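Local coordinates for protein diphthine synthase (Aeropyrum pernix, PDB 1WDE) that probably catalyses the S-adenosylmethionine-dependent trimethylation of a modified histidine in elongation factor 2, a step in diphthamide biosynthesis, at residues R157-Y160 with L161-A165. Numbering follows the deposited sequence.
Sequences RRIY and LNLCA
Leu-161 reaches back one helical turn to Arg-157 and lays its CD1 methyl over the centre of one guanidinium face, 3.8 Å above the plane. The arginine can offer that face because CG stands anti to the backbone N (chi1 172°) and the chain runs extended to NE, which forms a salt bridge with Glu-292 near the C-terminus. Shortened to an alanine, this position would probably leave the Glu-292 carboxylate without its charged mate and the Leu-161 methyl without the flat surface beneath it. On the buried side, the contacts are apolar: Ile-159 and Leu-163 lie side by side, with CG2 of the isoleucine 4.2 Å from CD1 of the leucine, and the same CD1 meets CD2 of the Tyr-160 ring obliquely at 4.3 Å. That ring stacks with Tyr-290, while its OH is hydrogen-bonded to Asp-195. The turn belongs to helix 153-165, the crossover of a beta-alpha-beta unit between parallel strands 137-143 and 168-173, and successive i to i+4 bonds carry it, the straightest from Leu-163 N to Ile-159 O (3.0 Å, 170°). The flank of Arg-158, whose side chain is exposed, is looser: a water donates to Arg-158 O at 2.7 Å and, weakly, to Asn-162 OD1, bridging backbone carbonyl and side-chain amide. That amide is held mainly by Thr-169, through ND2, and Gly-139 N, through OD1. Further along, Cys-164 joins Cys-285 in a disulfide.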
ATOM      1  N   ARG A 157       7.300   5.930  14.561  1.00 23.13           N
ATOM      2  CA  ARG A 157       8.132   7.107  14.323  1.00 26.28           C
ATOM      3  C   ARG A 157       7.969   7.698  12.915  1.00 25.96           C
ATOM      4  O   ARG A 157       7.911   8.909  12.770  1.00 26.15           O
ATOM      5  CB  ARG A 157       9.610   6.787  14.561  1.00 23.46           C
ATOM      6  CG  ARG A 157      10.565   7.916  14.154  1.00 28.37           C
ATOM      7  CD  ARG A 157      11.938   7.688  14.764  1.00 34.88           C
ATOM      8  NE  ARG A 157      12.922   8.684  14.361  1.00 37.58           N
ATOM      9  CZ  ARG A 157      13.640   8.621  13.243  1.00 40.98           C
ATOM     10  NH1 ARG A 157      13.484   7.607  12.398  1.00 36.12           N
ATOM     11  NH2 ARG A 157      14.545   9.555  12.988  1.00 42.90           N
ATOM     12  N   ARG A 158       7.903   6.864  11.876  1.00 24.14           N
ATOM     13  CA  ARG A 158       7.767   7.427  10.535  1.00 24.33           C
ATOM     14  C   ARG A 158       6.446   8.185  10.415  1.00 26.41           C
ATOM     15  O   ARG A 158       6.331   9.178   9.679  1.00 19.59           O
ATOM     16  CB  ARG A 158       7.883   6.336   9.459  1.00 27.58           C
ATOM     17  CG  ARG A 158       9.284   5.730   9.346  1.00 34.94           C
ATOM     18  CD  ARG A 158       9.483   5.059   7.975  1.00 38.15           C
ATOM     19  NE  ARG A 158       9.342   6.023   6.875  1.00 29.73           N
ATOM     20  CZ  ARG A 158       8.775   5.745   5.697  1.00 40.03           C
ATOM     21  NH1 ARG A 158       8.299   4.528   5.448  1.00 34.38           N
ATOM     22  NH2 ARG A 158       8.642   6.692   4.774  1.00 30.08           N
ATOM     23  N   ILE A 159       5.441   7.748  11.157  1.00 20.80           N
ATOM     24  CA  ILE A 159       4.169   8.446  11.106  1.00 22.68           C
ATOM     25  C   ILE A 159       4.359   9.819  11.739  1.00 22.34           C
ATOM     26  O   ILE A 159       3.894  10.818  11.191  1.00 19.63           O
ATOM     27  CB  ILE A 159       3.060   7.674  11.841  1.00 20.89           C
ATOM     28  CG1 ILE A 159       2.809   6.340  11.123  1.00 25.44           C
ATOM     29  CG2 ILE A 159       1.788   8.524  11.893  1.00 18.83           C
ATOM     30  CD1 ILE A 159       1.778   5.426  11.846  1.00 22.57           C
ATOM     31  N   TYR A 160       5.043   9.888  12.883  1.00 19.17           N
ATOM     32  CA  TYR A 160       5.268  11.203  13.491  1.00 23.42           C
ATOM     33  C   TYR A 160       6.125  12.096  12.564  1.00 18.22           C
ATOM     34  O   TYR A 160       5.958  13.308  12.532  1.00 22.08           O
ATOM     35  CB  TYR A 160       5.957  11.074  14.858  1.00 19.83           C
ATOM     36  CG  TYR A 160       5.057  10.547  15.959  1.00 20.02           C
ATOM     37  CD1 TYR A 160       5.190   9.244  16.430  1.00 20.52           C
ATOM     38  CD2 TYR A 160       4.100  11.372  16.559  1.00 21.51           C
ATOM     39  CE1 TYR A 160       4.388   8.766  17.488  1.00 18.16           C
ATOM     40  CE2 TYR A 160       3.303  10.913  17.603  1.00 22.44           C
ATOM     41  CZ  TYR A 160       3.454   9.609  18.064  1.00 22.13           C
ATOM     42  OH  TYR A 160       2.693   9.162  19.115  1.00 27.58           O
ATOM     43  N   LEU A 161       7.048  11.499  11.822  1.00 21.68           N
ATOM     44  CA  LEU A 161       7.898  12.289  10.910  1.00 19.34           C
ATOM     45  C   LEU A 161       7.043  12.953   9.828  1.00 22.48           C
ATOM     46  O   LEU A 161       7.283  14.104   9.443  1.00 20.00           O
ATOM     47  CB  LEU A 161       8.982  11.388  10.293  1.00 21.35           C
ATOM     48  CG  LEU A 161      10.092  11.035  11.302  1.00 25.87           C
ATOM     49  CD1 LEU A 161      11.142  10.133  10.672  1.00 27.06           C
ATOM     50  CD2 LEU A 161      10.745  12.341  11.782  1.00 30.44           C
ATOM     51  N   ASN A 162       6.032  12.238   9.347  1.00 15.32           N
ATOM     52  CA  ASN A 162       5.137  12.793   8.340  1.00 17.71           C
ATOM     53  C   ASN A 162       4.378  13.942   8.997  1.00 18.18           C
ATOM     54  O   ASN A 162       4.245  15.034   8.437  1.00 21.99           O
ATOM     55  CB  ASN A 162       4.099  11.761   7.871  1.00 20.42           C
ATOM     56  CG  ASN A 162       4.596  10.852   6.760  1.00 26.67           C
ATOM     57  OD1 ASN A 162       5.510  11.181   6.016  1.00 20.98           O
ATOM     58  ND2 ASN A 162       3.943   9.707   6.621  1.00 20.90           N
ATOM     59  N   LEU A 163       3.841  13.680  10.183  1.00 19.63           N
ATOM     60  CA  LEU A 163       3.095  14.702  10.900  1.00 19.79           C
ATOM     61  C   LEU A 163       3.910  15.978  11.086  1.00 13.58           C
ATOM     62  O   LEU A 163       3.400  17.064  10.858  1.00 20.42           O
ATOM     63  CB  LEU A 163       2.626  14.167  12.260  1.00 15.89           C
ATOM     64  CG  LEU A 163       1.609  13.040  12.115  1.00 16.36           C
ATOM     65  CD1 LEU A 163       1.351  12.362  13.456  1.00 21.97           C
ATOM     66  CD2 LEU A 163       0.316  13.615  11.552  1.00 23.44           C
ATOM     67  N   CYS A 164       5.166  15.849  11.493  1.00 18.94           N
ATOM     68  CA  CYS A 164       6.019  17.028  11.695  1.00 24.95           C
ATOM     69  C   CYS A 164       6.286  17.795  10.386  1.00 23.07           C
ATOM     70  O   CYS A 164       6.641  18.979  10.407  1.00 19.56           O
ATOM     71  CB  CYS A 164       7.365  16.628  12.316  1.00 17.75           C
ATOM     72  SG  CYS A 164       7.301  15.828  13.940  1.00 26.94           S
ATOM     73  N   ALA A 165       6.130  17.120   9.254  1.00 20.12           N
ATOM     74  CA  ALA A 165       6.353  17.756   7.965  1.00 23.40           C
ATOM     75  C   ALA A 165       5.032  18.262   7.398  1.00 23.28           C
ATOM     76  O   ALA A 165       5.000  18.867   6.334  1.00 20.34           O
ATOM     77  CB  ALA A 165       6.989  16.769   6.997  1.00 20.87           C
TER
HETATM   78  O   HOH W   1       7.436   9.394   7.260  1.00 32.06           O